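Local coordinates for protein prolyl oligopeptidase (Novosphingobium capsulatum, PDB 1YR2) that probably hydrolyses peptide bonds on the carboxyl side of proline, and less readily of alanine, in oligopeptides as a serine endopeptidase, at residues G213-G218 and A273-D278; R280-T285 and A299-G304; G327-F332 and R345-G350. All coordinates share one frame; numbering follows the deposited sequence.

Contact 1: G213-G218 and A273-D278; sequences GLAWLG and ASVSSD
Ala215 and Val275 form the close-packed part of this contact, each directing its CB at the opposing segment. Ala215 has only a methyl to offer, and the strand opposite comes near enough to need no more: its CB lies 3.6 Å from Ala273 O and 4.0 Å from Ser274 CA, chiefly against backbone. Val275 supplies the bulk. Its CG1 is anti to the backbone N (chi1 -176°), which turns the other branch to the neighbouring blade, where Val275 CG2 sits 3.5 Å from Trp216 O and 4.1 Å from Ala215 CB. Leu217 comes in more loosely, its CD1 branch stopping 4.4 Å from Val275 CG2.

The strands that carry these residues belong to different four-stranded sheets: 215-216 opens one blade of the seven-bladed beta-propeller, and 270-275 opens the next. Each keeps its backbone pairing for its own blade, Ala215 with Leu223 and Ser274 with Val283, so blade meets blade through apolar side chains laid against each other and against backbone carbonyls instead of through a continuous sheet. Trp216 points the other way, its NE1 bonded to Ala169 O of the preceding blade.

Toward the start of both segments the packing gives way to water. Beside the partly exposed Gly213 the two backbones are bridged by one water molecule, which accepts from Gly213 N at 3.1 Å and from Ala273 N at 2.9 Å, satisfying two amides that do not bond across to the opposing segment.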
ATOM      1  N   GLY A 213      -6.703  15.789 -16.083  1.00 14.90           N
ATOM      2  CA  GLY A 213      -7.919  15.011 -16.004  1.00 14.96           C
ATOM      3  C   GLY A 213      -8.587  14.815 -17.340  1.00 14.57           C
ATOM      4  O   GLY A 213      -8.091  15.242 -18.392  1.00 14.10           O
ATOM      5  N   LEU A 214      -9.723  14.136 -17.303  1.00 14.10           N
ATOM      6  CA  LEU A 214     -10.593  14.026 -18.444  1.00 14.13           C
ATOM      7  C   LEU A 214     -11.925  14.302 -17.799  1.00 15.05           C
ATOM      8  O   LEU A 214     -12.327  13.593 -16.864  1.00 16.75           O
ATOM      9  CB  LEU A 214     -10.593  12.612 -19.005  1.00 14.06           C
ATOM     10  CG  LEU A 214      -9.301  12.078 -19.564  1.00 16.51           C
ATOM     11  CD1 LEU A 214      -9.484  10.629 -19.943  1.00 17.24           C
ATOM     12  CD2 LEU A 214      -8.820  12.914 -20.732  1.00 17.87           C
ATOM     13  N   ALA A 215     -12.604  15.339 -18.229  1.00 13.60           N
ATOM     14  CA  ALA A 215     -13.898  15.649 -17.616  1.00 12.83           C
ATOM     15  C   ALA A 215     -14.873  16.078 -18.667  1.00 12.69           C
ATOM     16  O   ALA A 215     -14.682  17.106 -19.326  1.00 12.41           O
ATOM     17  CB  ALA A 215     -13.766  16.742 -16.585  1.00 13.79           C
ATOM     18  N   TRP A 216     -15.975  15.336 -18.792  1.00 11.15           N
ATOM     19  CA  TRP A 216     -16.962  15.660 -19.805  1.00 11.49           C
ATOM     20  C   TRP A 216     -17.826  16.832 -19.335  1.00 11.98           C
ATOM     21  O   TRP A 216     -18.210  16.917 -18.164  1.00 13.13           O
ATOM     22  CB  TRP A 216     -17.859  14.441 -20.069  1.00 11.02           C
ATOM     23  CG  TRP A 216     -17.204  13.382 -20.908  1.00  9.23           C
ATOM     24  CD1 TRP A 216     -16.449  12.328 -20.473  1.00  8.38           C
ATOM     25  CD2 TRP A 216     -17.215  13.291 -22.335  1.00  9.90           C
ATOM     26  NE1 TRP A 216     -16.032  11.566 -21.531  1.00 10.35           N
ATOM     27  CE2 TRP A 216     -16.465  12.146 -22.692  1.00 10.88           C
ATOM     28  CE3 TRP A 216     -17.820  14.037 -23.344  1.00 11.60           C
ATOM     29  CZ2 TRP A 216     -16.275  11.756 -24.010  1.00  9.15           C
ATOM     30  CZ3 TRP A 216     -17.646  13.668 -24.635  1.00 11.68           C
ATOM     31  CH2 TRP A 216     -16.893  12.503 -24.970  1.00 11.42           C
ATOM     32  N   LEU A 217     -18.106  17.733 -20.269  1.00 12.21           N
ATOM     33  CA  LEU A 217     -19.057  18.799 -20.105  1.00 14.51           C
ATOM     34  C   LEU A 217     -20.251  18.371 -20.930  1.00 15.70           C
ATOM     35  O   LEU A 217     -20.285  18.563 -22.134  1.00 17.88           O
ATOM     36  CB  LEU A 217     -18.454  20.093 -20.580  1.00 15.71           C
ATOM     37  CG  LEU A 217     -19.223  21.355 -20.273  1.00 19.60           C
ATOM     38  CD1 LEU A 217     -18.917  21.854 -18.900  1.00 22.03           C
ATOM     39  CD2 LEU A 217     -18.926  22.405 -21.345  1.00 21.36           C
ATOM     40  N   GLY A 218     -21.188  17.723 -20.288  1.00 17.76           N
ATOM     41  CA  GLY A 218     -22.288  17.046 -20.969  1.00 18.21           C
ATOM     42  C   GLY A 218     -21.832  15.898 -21.857  1.00 17.81           C
ATOM     43  O   GLY A 218     -20.945  15.141 -21.461  1.00 16.81           O
ATOM     44  N   ALA A 273      -9.176  20.030 -14.060  1.00 11.66           N
ATOM     45  CA  ALA A 273     -10.588  20.408 -14.118  1.00 12.37           C
ATOM     46  C   ALA A 273     -11.491  19.194 -13.918  1.00 12.22           C
ATOM     47  O   ALA A 273     -11.221  18.144 -14.480  1.00 10.94           O
ATOM     48  CB  ALA A 273     -10.899  21.031 -15.484  1.00 12.48           C
ATOM     49  N   SER A 274     -12.542  19.375 -13.155  1.00 10.62           N
ATOM     50  CA  SER A 274     -13.593  18.395 -12.941  1.00 12.35           C
ATOM     51  C   SER A 274     -14.923  19.080 -13.172  1.00 12.59           C
ATOM     52  O   SER A 274     -14.972  20.302 -13.228  1.00 12.74           O
ATOM     53  CB  SER A 274     -13.587  17.864 -11.497  1.00 13.61           C
ATOM     54  OG  SER A 274     -12.336  17.305 -11.216  1.00 20.91           O
ATOM     55  N   VAL A 275     -15.983  18.281 -13.315  1.00 11.88           N
ATOM     56  CA  VAL A 275     -17.349  18.772 -13.510  1.00 12.21           C
ATOM     57  C   VAL A 275     -18.197  17.970 -12.578  1.00 11.77           C
ATOM     58  O   VAL A 275     -18.032  16.750 -12.427  1.00 12.21           O
ATOM     59  CB  VAL A 275     -17.840  18.621 -14.983  1.00 12.47           C
ATOM     60  CG1 VAL A 275     -19.180  19.222 -15.164  1.00 13.04           C
ATOM     61  CG2 VAL A 275     -16.887  19.293 -15.968  1.00 13.38           C
ATOM     62  N   SER A 276     -19.094  18.646 -11.908  1.00 11.70           N
ATOM     63  CA  SER A 276     -20.033  17.958 -11.049  1.00 12.74           C
ATOM     64  C   SER A 276     -20.896  16.981 -11.877  1.00 14.41           C
ATOM     65  O   SER A 276     -21.081  17.160 -13.094  1.00 14.66           O
ATOM     66  CB  SER A 276     -20.876  18.938 -10.216  1.00 11.32           C
ATOM     67  OG  SER A 276     -21.640  19.829 -11.011  1.00 12.53           O
ATOM     68  N   SER A 277     -21.376  15.929 -11.212  1.00 15.55           N
ATOM     69  CA  SER A 277     -22.059  14.844 -11.907  1.00 16.51           C
ATOM     70  C   SER A 277     -23.340  15.250 -12.642  1.00 16.62           C
ATOM     71  O   SER A 277     -23.660  14.626 -13.648  1.00 17.95           O
ATOM     72  CB  SER A 277     -22.324  13.659 -10.941  1.00 16.65           C
ATOM     73  OG  SER A 277     -22.992  14.120  -9.766  1.00 20.20           O
ATOM     74  N   ASP A 278     -24.025  16.303 -12.191  1.00 16.02           N
ATOM     75  CA  ASP A 278     -25.209  16.792 -12.867  1.00 16.36           C
ATOM     76  C   ASP A 278     -24.871  17.898 -13.864  1.00 15.50           C
ATOM     77  O   ASP A 278     -25.744  18.514 -14.435  1.00 16.07           O
ATOM     78  CB  ASP A 278     -26.280  17.241 -11.845  1.00 16.13           C
ATOM     79  CG  ASP A 278     -25.803  18.343 -10.901  1.00 19.31           C
ATOM     80  OD1 ASP A 278     -24.643  18.842 -11.037  1.00 17.92           O
ATOM     81  OD2 ASP A 278     -26.581  18.768  -9.996  1.00 20.08           O
TER
HETATM   82  O   HOH W   1      -7.682  18.692 -16.163  1.00 17.05           O

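Contact 2: R280-T285 and A299-G304; sequences RWVVIT and ARVTNG
The indole of Trp281 and the side chain of Arg300 carry the aromatic part of this contact. Arg300 CB lies over the six-membered ring, 3.9 Å from its centroid, in a CH-pi contact. An anti first torsion (chi1 -178°) leads the chain away from its own backbone N, and a bend at chi3 (-62°) sets the guanidinium beside the CZ2-CH2 edge of the ring, with Arg300 NH2 3.6 Å from Trp281 CZ2. The two planes stand 66° apart, so this is no flat stack: CZ2 lies over a guanidinium face.

The charged and polar ends converge on Asp328, which lies outside both segments, in the following blade. Trp281 NE1 bonds to its carboxylate, Arg280 NH1 forms a salt bridge with it, and Arg300 NH1 is a long, weak ion partner; the carboxylate probably offsets the like charges of Arg280 and Arg300, whose NH1 atoms are 4.6 Å apart. Were Trp281 an alanine, the Arg300 chain would probably lose the surface it lies on and Asp328 one of its donors.

Apolar contacts fill the other face of the sheet. Val282 CG2 meets Val301 CG2 at 3.7 Å, and Val282 CB stands 4.3 Å from Ala299 CB; Leu217 of the preceding blade touches both valines.

Backbone bonds fix the register. Val282 N gives to Ala299 O (2.9 Å) and Ala299 N returns the bond to Val282 O (3.0 Å), the reciprocal link of a hydrogen-bonded antiparallel pair, while Val301 N reaches Arg280 O at 2.9 Å. Trp281 and Arg300 form the neighbouring non-hydrogen-bonded pair. Such cross-strand pairing belongs to a beta hairpin, here the second and third strands of a four-stranded propeller blade.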
ATOM      1  N   ARG A 280     -23.479  20.853 -13.572  1.00 14.22           N
ATOM      2  CA  ARG A 280     -23.787  22.231 -13.209  1.00 14.52           C
ATOM      3  C   ARG A 280     -22.601  23.151 -12.911  1.00 12.63           C
ATOM      4  O   ARG A 280     -22.741  24.379 -13.017  1.00 12.32           O
ATOM      5  CB  ARG A 280     -24.730  22.238 -12.003  1.00 15.12           C
ATOM      6  CG  ARG A 280     -26.183  21.904 -12.349  1.00 19.87           C
ATOM      7  CD  ARG A 280     -27.037  21.758 -11.130  1.00 28.50           C
ATOM      8  NE  ARG A 280     -28.047  22.800 -10.837  1.00 34.96           N
ATOM      9  CZ  ARG A 280     -27.928  24.100 -11.005  1.00 36.58           C
ATOM     10  NH1 ARG A 280     -26.867  24.648 -11.536  1.00 41.84           N
ATOM     11  NH2 ARG A 280     -28.899  24.885 -10.628  1.00 39.38           N
ATOM     12  N   TRP A 281     -21.490  22.579 -12.468  1.00 11.85           N
ATOM     13  CA  TRP A 281     -20.302  23.332 -12.044  1.00 11.31           C
ATOM     14  C   TRP A 281     -19.012  22.708 -12.575  1.00 12.58           C
ATOM     15  O   TRP A 281     -18.817  21.481 -12.478  1.00 10.49           O
ATOM     16  CB  TRP A 281     -20.238  23.402 -10.536  1.00 12.87           C
ATOM     17  CG  TRP A 281     -21.273  24.298  -9.979  1.00 10.77           C
ATOM     18  CD1 TRP A 281     -22.517  23.936  -9.523  1.00 14.48           C
ATOM     19  CD2 TRP A 281     -21.205  25.728  -9.869  1.00 13.24           C
ATOM     20  NE1 TRP A 281     -23.203  25.061  -9.125  1.00 12.43           N
ATOM     21  CE2 TRP A 281     -22.421  26.169  -9.350  1.00 14.06           C
ATOM     22  CE3 TRP A 281     -20.208  26.687 -10.150  1.00 12.54           C
ATOM     23  CZ2 TRP A 281     -22.678  27.530  -9.105  1.00 13.25           C
ATOM     24  CZ3 TRP A 281     -20.473  28.007  -9.943  1.00 12.98           C
ATOM     25  CH2 TRP A 281     -21.689  28.421  -9.398  1.00 15.46           C
ATOM     26  N   VAL A 282     -18.153  23.566 -13.131  1.00 11.12           N
ATOM     27  CA  VAL A 282     -16.728  23.239 -13.373  1.00 10.35           C
ATOM     28  C   VAL A 282     -15.954  23.628 -12.121  1.00 11.41           C
ATOM     29  O   VAL A 282     -16.183  24.694 -11.547  1.00 10.86           O
ATOM     30  CB  VAL A 282     -16.191  24.003 -14.593  1.00 10.20           C
ATOM     31  CG1 VAL A 282     -14.728  23.784 -14.836  1.00 11.68           C
ATOM     32  CG2 VAL A 282     -16.999  23.606 -15.836  1.00 10.09           C
ATOM     33  N   VAL A 283     -15.061  22.747 -11.681  1.00  9.32           N
ATOM     34  CA  VAL A 283     -14.233  22.973 -10.521  1.00 10.59           C
ATOM     35  C   VAL A 283     -12.796  22.730 -10.923  1.00 11.87           C
ATOM     36  O   VAL A 283     -12.409  21.647 -11.445  1.00 11.41           O
ATOM     37  CB  VAL A 283     -14.621  22.059  -9.354  1.00 10.07           C
ATOM     38  CG1 VAL A 283     -13.752  22.288  -8.119  1.00 12.85           C
ATOM     39  CG2 VAL A 283     -16.097  22.257  -9.030  1.00 11.95           C
ATOM     40  N   ILE A 284     -11.994  23.751 -10.722  1.00 11.43           N
ATOM     41  CA  ILE A 284     -10.590  23.676 -11.098  1.00 11.29           C
ATOM     42  C   ILE A 284      -9.756  23.692  -9.809  1.00 12.09           C
ATOM     43  O   ILE A 284      -9.858  24.603  -8.995  1.00 12.49           O
ATOM     44  CB  ILE A 284     -10.199  24.822 -12.037  1.00 11.36           C
ATOM     45  CG1 ILE A 284     -10.983  24.687 -13.335  1.00 15.90           C
ATOM     46  CG2 ILE A 284      -8.693  24.795 -12.298  1.00 12.24           C
ATOM     47  CD1 ILE A 284     -10.977  25.897 -14.134  1.00 19.21           C
ATOM     48  N   THR A 285      -8.941  22.653  -9.681  1.00 11.55           N
ATOM     49  CA  THR A 285      -7.996  22.447  -8.592  1.00 13.15           C
ATOM     50  C   THR A 285      -6.608  22.768  -9.087  1.00 12.19           C
ATOM     51  O   THR A 285      -6.159  22.220 -10.106  1.00 13.91           O
ATOM     52  CB  THR A 285      -8.105  20.954  -8.223  1.00 13.47           C
ATOM     53  OG1 THR A 285      -9.424  20.746  -7.694  1.00 18.93           O
ATOM     54  CG2 THR A 285      -7.238  20.612  -7.106  1.00 19.63           C
ATOM     55  N   ALA A 299     -16.792  27.569 -11.942  1.00 12.14           N
ATOM     56  CA  ALA A 299     -17.523  28.248 -12.985  1.00 12.08           C
ATOM     57  C   ALA A 299     -18.835  27.574 -13.145  1.00 11.61           C
ATOM     58  O   ALA A 299     -18.921  26.365 -13.296  1.00  9.48           O
ATOM     59  CB  ALA A 299     -16.784  28.227 -14.284  1.00 12.45           C
ATOM     60  N   ARG A 300     -19.873  28.380 -13.150  1.00 11.26           N
ATOM     61  CA  ARG A 300     -21.231  27.912 -13.406  1.00 12.99           C
ATOM     62  C   ARG A 300     -21.464  27.517 -14.884  1.00 13.35           C
ATOM     63  O   ARG A 300     -21.143  28.264 -15.819  1.00 14.87           O
ATOM     64  CB  ARG A 300     -22.215  29.016 -12.981  1.00 12.51           C
ATOM     65  CG  ARG A 300     -23.661  28.676 -13.135  1.00 14.47           C
ATOM     66  CD  ARG A 300     -24.581  29.868 -12.776  1.00 16.76           C
ATOM     67  NE  ARG A 300     -24.408  30.260 -11.377  1.00 17.49           N
ATOM     68  CZ  ARG A 300     -25.183  29.895 -10.357  1.00 22.40           C
ATOM     69  NH1 ARG A 300     -26.263  29.134 -10.532  1.00 27.86           N
ATOM     70  NH2 ARG A 300     -24.890  30.326  -9.137  1.00 22.50           N
ATOM     71  N   VAL A 301     -22.074  26.358 -15.089  1.00 13.87           N
ATOM     72  CA  VAL A 301     -22.459  25.896 -16.425  1.00 14.83           C
ATOM     73  C   VAL A 301     -23.978  26.091 -16.572  1.00 14.87           C
ATOM     74  O   VAL A 301     -24.755  25.652 -15.733  1.00 14.96           O
ATOM     75  CB  VAL A 301     -22.096  24.425 -16.644  1.00 15.15           C
ATOM     76  CG1 VAL A 301     -22.405  23.985 -18.071  1.00 16.87           C
ATOM     77  CG2 VAL A 301     -20.641  24.177 -16.322  1.00 13.32           C
ATOM     78  N   THR A 302     -24.366  26.846 -17.581  1.00 15.66           N
ATOM     79  CA  THR A 302     -25.781  27.147 -17.868  1.00 17.35           C
ATOM     80  C   THR A 302     -25.954  26.880 -19.345  1.00 17.54           C
ATOM     81  O   THR A 302     -25.291  27.528 -20.156  1.00 17.11           O
ATOM     82  CB  THR A 302     -26.113  28.643 -17.610  1.00 17.68           C
ATOM     83  OG1 THR A 302     -25.704  29.029 -16.290  1.00 19.72           O
ATOM     84  CG2 THR A 302     -27.665  28.878 -17.611  1.00 18.06           C
ATOM     85  N   ASN A 303     -26.811  25.927 -19.687  1.00 20.34           N
ATOM     86  CA  ASN A 303     -27.164  25.622 -21.096  1.00 21.17           C
ATOM     87  C   ASN A 303     -25.955  25.228 -21.946  1.00 20.44           C
ATOM     88  O   ASN A 303     -25.831  25.650 -23.068  1.00 19.50           O
ATOM     89  CB  ASN A 303     -27.861  26.805 -21.750  1.00 22.25           C
ATOM     90  CG  ASN A 303     -29.165  27.161 -21.080  1.00 26.21           C
ATOM     91  OD1 ASN A 303     -29.983  26.287 -20.810  1.00 30.78           O
ATOM     92  ND2 ASN A 303     -29.379  28.455 -20.826  1.00 30.95           N
ATOM     93  N   GLY A 304     -25.047  24.453 -21.371  1.00 19.88           N
ATOM     94  CA  GLY A 304     -23.880  23.975 -22.074  1.00 19.48           C
ATOM     95  C   GLY A 304     -22.726  24.947 -22.154  1.00 19.30           C
ATOM     96  O   GLY A 304     -21.689  24.608 -22.749  1.00 20.67           O
TER

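Contact 3: G327-F332 and R345-G350; sequences GDQLWF and RVDLSG
Both oxygens of Asp347 are gripped: OD1 accepts from Ser349 N at 2.9 Å and from Ser349 OG at 2.6 Å, and OD2 from Gln329 NE2 across the strands at 2.8 Å. The bond to Ser349 N closes an Asx turn as the strand ends; Ser349 suits it because its hydroxyl, at chi1 60°, reaches the same oxygen as its amide. Gln329 meets OD2 on the anti side, with amide and carboxylate planes almost perpendicular.

The Gln329 amide lies nearly parallel to the Arg345 guanidinium, its NE2 over that group's face, and a water joins Gln329 OE1 to Arg345 NH1. Arg345 CG lies over the face of Trp331, 4.0 Å from the centroid of its five-membered ring, a CH-pi contact. Trp331 NE1 is held by Leu393 O of the following blade.

The opposite face is apolar. Leu330 CD1 meets Leu348 CD1 at 3.7 Å and Phe332 CE1 meets Val346 CG2 at 4.0 Å; Leu330, Phe332 and Leu348 also press on strand 281-287 of the preceding blade.

Leu330 and Val346 exchange backbone bonds, and Leu348 N adds an almost straight one to Asp328 O (2.8 Å). This is the central hairpin of a propeller blade, with Gln329, Trp331, Arg345 and Asp347 on one face and the apolar Leu330 and Val346 on the other.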
ATOM      1  N   GLY A 327     -26.709  20.155  -7.591  1.00 14.48           N
ATOM      2  CA  GLY A 327     -27.376  21.454  -7.668  1.00 14.35           C
ATOM      3  C   GLY A 327     -26.321  22.550  -7.526  1.00 14.19           C
ATOM      4  O   GLY A 327     -25.295  22.506  -8.192  1.00 13.58           O
ATOM      5  N   ASP A 328     -26.534  23.512  -6.635  1.00 13.03           N
ATOM      6  CA  ASP A 328     -25.551  24.581  -6.446  1.00 14.45           C
ATOM      7  C   ASP A 328     -24.773  24.407  -5.154  1.00 13.31           C
ATOM      8  O   ASP A 328     -24.291  25.367  -4.554  1.00 14.02           O
ATOM      9  CB  ASP A 328     -26.227  25.935  -6.483  1.00 14.94           C
ATOM     10  CG  ASP A 328     -26.642  26.355  -7.874  1.00 19.74           C
ATOM     11  OD1 ASP A 328     -26.004  25.904  -8.873  1.00 18.68           O
ATOM     12  OD2 ASP A 328     -27.552  27.202  -8.037  1.00 21.13           O
ATOM     13  N   GLN A 329     -24.687  23.157  -4.706  1.00 12.96           N
ATOM     14  CA  GLN A 329     -23.866  22.794  -3.558  1.00 13.18           C
ATOM     15  C   GLN A 329     -22.746  21.857  -3.990  1.00 12.13           C
ATOM     16  O   GLN A 329     -22.974  20.908  -4.714  1.00 12.85           O
ATOM     17  CB  GLN A 329     -24.734  22.152  -2.476  1.00 13.72           C
ATOM     18  CG  GLN A 329     -25.716  23.185  -1.887  1.00 15.03           C
ATOM     19  CD  GLN A 329     -26.606  22.648  -0.824  1.00 14.83           C
ATOM     20  OE1 GLN A 329     -26.929  21.459  -0.824  1.00 17.10           O
ATOM     21  NE2 GLN A 329     -27.016  23.520   0.096  1.00 13.58           N
ATOM     22  N   LEU A 330     -21.551  22.124  -3.497  1.00 11.45           N
ATOM     23  CA  LEU A 330     -20.367  21.330  -3.741  1.00 11.50           C
ATOM     24  C   LEU A 330     -19.810  20.804  -2.411  1.00 12.32           C
ATOM     25  O   LEU A 330     -19.833  21.492  -1.410  1.00 12.63           O
ATOM     26  CB  LEU A 330     -19.308  22.228  -4.373  1.00 11.63           C
ATOM     27  CG  LEU A 330     -19.634  22.977  -5.665  1.00 11.77           C
ATOM     28  CD1 LEU A 330     -18.377  23.705  -6.132  1.00 15.34           C
ATOM     29  CD2 LEU A 330     -20.148  22.072  -6.753  1.00 15.93           C
ATOM     30  N   TRP A 331     -19.228  19.614  -2.408  1.00 11.61           N
ATOM     31  CA  TRP A 331     -18.606  19.085  -1.201  1.00 11.28           C
ATOM     32  C   TRP A 331     -17.118  18.878  -1.462  1.00 11.89           C
ATOM     33  O   TRP A 331     -16.747  18.432  -2.520  1.00 11.68           O
ATOM     34  CB  TRP A 331     -19.210  17.722  -0.855  1.00 11.30           C
ATOM     35  CG  TRP A 331     -20.559  17.888  -0.225  1.00 11.43           C
ATOM     36  CD1 TRP A 331     -20.841  17.878   1.101  1.00 13.24           C
ATOM     37  CD2 TRP A 331     -21.798  18.125  -0.888  1.00 12.40           C
ATOM     38  NE1 TRP A 331     -22.185  18.057   1.311  1.00 14.60           N
ATOM     39  CE2 TRP A 331     -22.807  18.197   0.109  1.00 13.45           C
ATOM     40  CE3 TRP A 331     -22.184  18.196  -2.223  1.00 17.01           C
ATOM     41  CZ2 TRP A 331     -24.156  18.428  -0.180  1.00 14.93           C
ATOM     42  CZ3 TRP A 331     -23.551  18.413  -2.514  1.00 15.47           C
ATOM     43  CH2 TRP A 331     -24.504  18.533  -1.488  1.00 15.50           C
ATOM     44  N   PHE A 332     -16.303  19.163  -0.455  1.00 12.16           N
ATOM     45  CA  PHE A 332     -14.866  19.030  -0.494  1.00 12.13           C
ATOM     46  C   PHE A 332     -14.359  18.324   0.769  1.00 12.03           C
ATOM     47  O   PHE A 332     -14.933  18.438   1.853  1.00 13.64           O
ATOM     48  CB  PHE A 332     -14.173  20.444  -0.525  1.00 12.96           C
ATOM     49  CG  PHE A 332     -14.430  21.218  -1.778  1.00 10.67           C
ATOM     50  CD1 PHE A 332     -15.581  21.980  -1.877  1.00 11.31           C
ATOM     51  CD2 PHE A 332     -13.527  21.218  -2.847  1.00 12.18           C
ATOM     52  CE1 PHE A 332     -15.854  22.713  -2.996  1.00 10.89           C
ATOM     53  CE2 PHE A 332     -13.800  21.975  -3.996  1.00 11.36           C
ATOM     54  CZ  PHE A 332     -14.967  22.706  -4.077  1.00 14.31           C
ATOM     55  N   ARG A 345     -19.210  21.682   2.936  1.00 10.60           N
ATOM     56  CA  ARG A 345     -20.209  21.951   1.889  1.00 10.69           C
ATOM     57  C   ARG A 345     -20.174  23.401   1.517  1.00 11.46           C
ATOM     58  O   ARG A 345     -20.275  24.262   2.376  1.00  8.88           O
ATOM     59  CB  ARG A 345     -21.572  21.588   2.369  1.00  9.88           C
ATOM     60  CG  ARG A 345     -22.665  21.714   1.305  1.00 11.64           C
ATOM     61  CD  ARG A 345     -24.057  21.398   1.795  1.00 11.70           C
ATOM     62  NE  ARG A 345     -24.446  22.412   2.777  1.00 13.20           N
ATOM     63  CZ  ARG A 345     -25.387  22.307   3.682  1.00 15.36           C
ATOM     64  NH1 ARG A 345     -26.186  21.256   3.774  1.00 15.56           N
ATOM     65  NH2 ARG A 345     -25.547  23.323   4.499  1.00 13.76           N
ATOM     66  N   VAL A 346     -19.968  23.697   0.251  1.00 11.17           N
ATOM     67  CA  VAL A 346     -20.023  25.089  -0.204  1.00 11.03           C
ATOM     68  C   VAL A 346     -21.301  25.301  -1.011  1.00 12.37           C
ATOM     69  O   VAL A 346     -21.552  24.595  -1.983  1.00 12.73           O
ATOM     70  CB  VAL A 346     -18.835  25.363  -1.072  1.00 11.16           C
ATOM     71  CG1 VAL A 346     -18.824  26.802  -1.553  1.00 13.57           C
ATOM     72  CG2 VAL A 346     -17.617  25.065  -0.292  1.00 10.64           C
ATOM     73  N   ASP A 347     -22.128  26.238  -0.584  1.00 11.23           N
ATOM     74  CA  ASP A 347     -23.375  26.601  -1.276  1.00 12.06           C
ATOM     75  C   ASP A 347     -23.141  27.843  -2.112  1.00 12.09           C
ATOM     76  O   ASP A 347     -22.688  28.877  -1.604  1.00 10.88           O
ATOM     77  CB  ASP A 347     -24.454  26.856  -0.242  1.00 12.08           C
ATOM     78  CG  ASP A 347     -25.838  26.973  -0.850  1.00 15.05           C
ATOM     79  OD1 ASP A 347     -26.043  27.865  -1.686  1.00 20.34           O
ATOM     80  OD2 ASP A 347     -26.781  26.218  -0.544  1.00 19.93           O
ATOM     81  N   LEU A 348     -23.364  27.711  -3.415  1.00 12.31           N
ATOM     82  CA  LEU A 348     -23.146  28.800  -4.339  1.00 13.27           C
ATOM     83  C   LEU A 348     -24.423  29.391  -4.896  1.00 13.62           C
ATOM     84  O   LEU A 348     -24.367  30.062  -5.915  1.00 14.30           O
ATOM     85  CB  LEU A 348     -22.304  28.262  -5.496  1.00 12.71           C
ATOM     86  CG  LEU A 348     -20.960  27.664  -5.075  1.00 13.70           C
ATOM     87  CD1 LEU A 348     -20.324  26.833  -6.202  1.00 14.21           C
ATOM     88  CD2 LEU A 348     -19.991  28.705  -4.630  1.00 16.40           C
ATOM     89  N   SER A 349     -25.568  29.111  -4.281  1.00 13.55           N
ATOM     90  CA  SER A 349     -26.825  29.662  -4.772  1.00 14.91           C
ATOM     91  C   SER A 349     -26.999  31.137  -4.426  1.00 15.24           C
ATOM     92  O   SER A 349     -27.716  31.828  -5.108  1.00 14.82           O
ATOM     93  CB  SER A 349     -28.027  28.877  -4.259  1.00 15.97           C
ATOM     94  OG  SER A 349     -28.080  28.893  -2.848  1.00 14.92           O
ATOM     95  N   GLY A 350     -26.294  31.620  -3.409  1.00 15.89           N
ATOM     96  CA  GLY A 350     -26.402  33.001  -2.949  1.00 16.37           C
ATOM     97  C   GLY A 350     -25.462  33.894  -3.719  1.00 16.45           C
ATOM     98  O   GLY A 350     -24.759  33.429  -4.587  1.00 16.32           O
TER
HETATM   99  O   HOH W   2     -27.045  19.745   1.640  1.00 26.08           O

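Contacts 2 and 3 each lie inside one blade, on the hairpin of its middle strands, whereas contact 1 joins two blades. That difference shows in the chemistry: the hairpins are sewn by backbone bonds and bury more surface, while contact 1 relies on apolar side chains laid against backbone carbonyls and on a shared water, and is mostly buried. Contacts 1 and 2 share one sheet, through strands 270-275 and 281-287. Contacts 2 and 3 meet across the next blade boundary, with Asp328 of contact 3 as their polar meeting point; Asp278 OD2, bonded to Gly327 N, links contact 1 to contact 3 as well. Both hairpin contacts are partly buried, with arginines along their partly exposed parts.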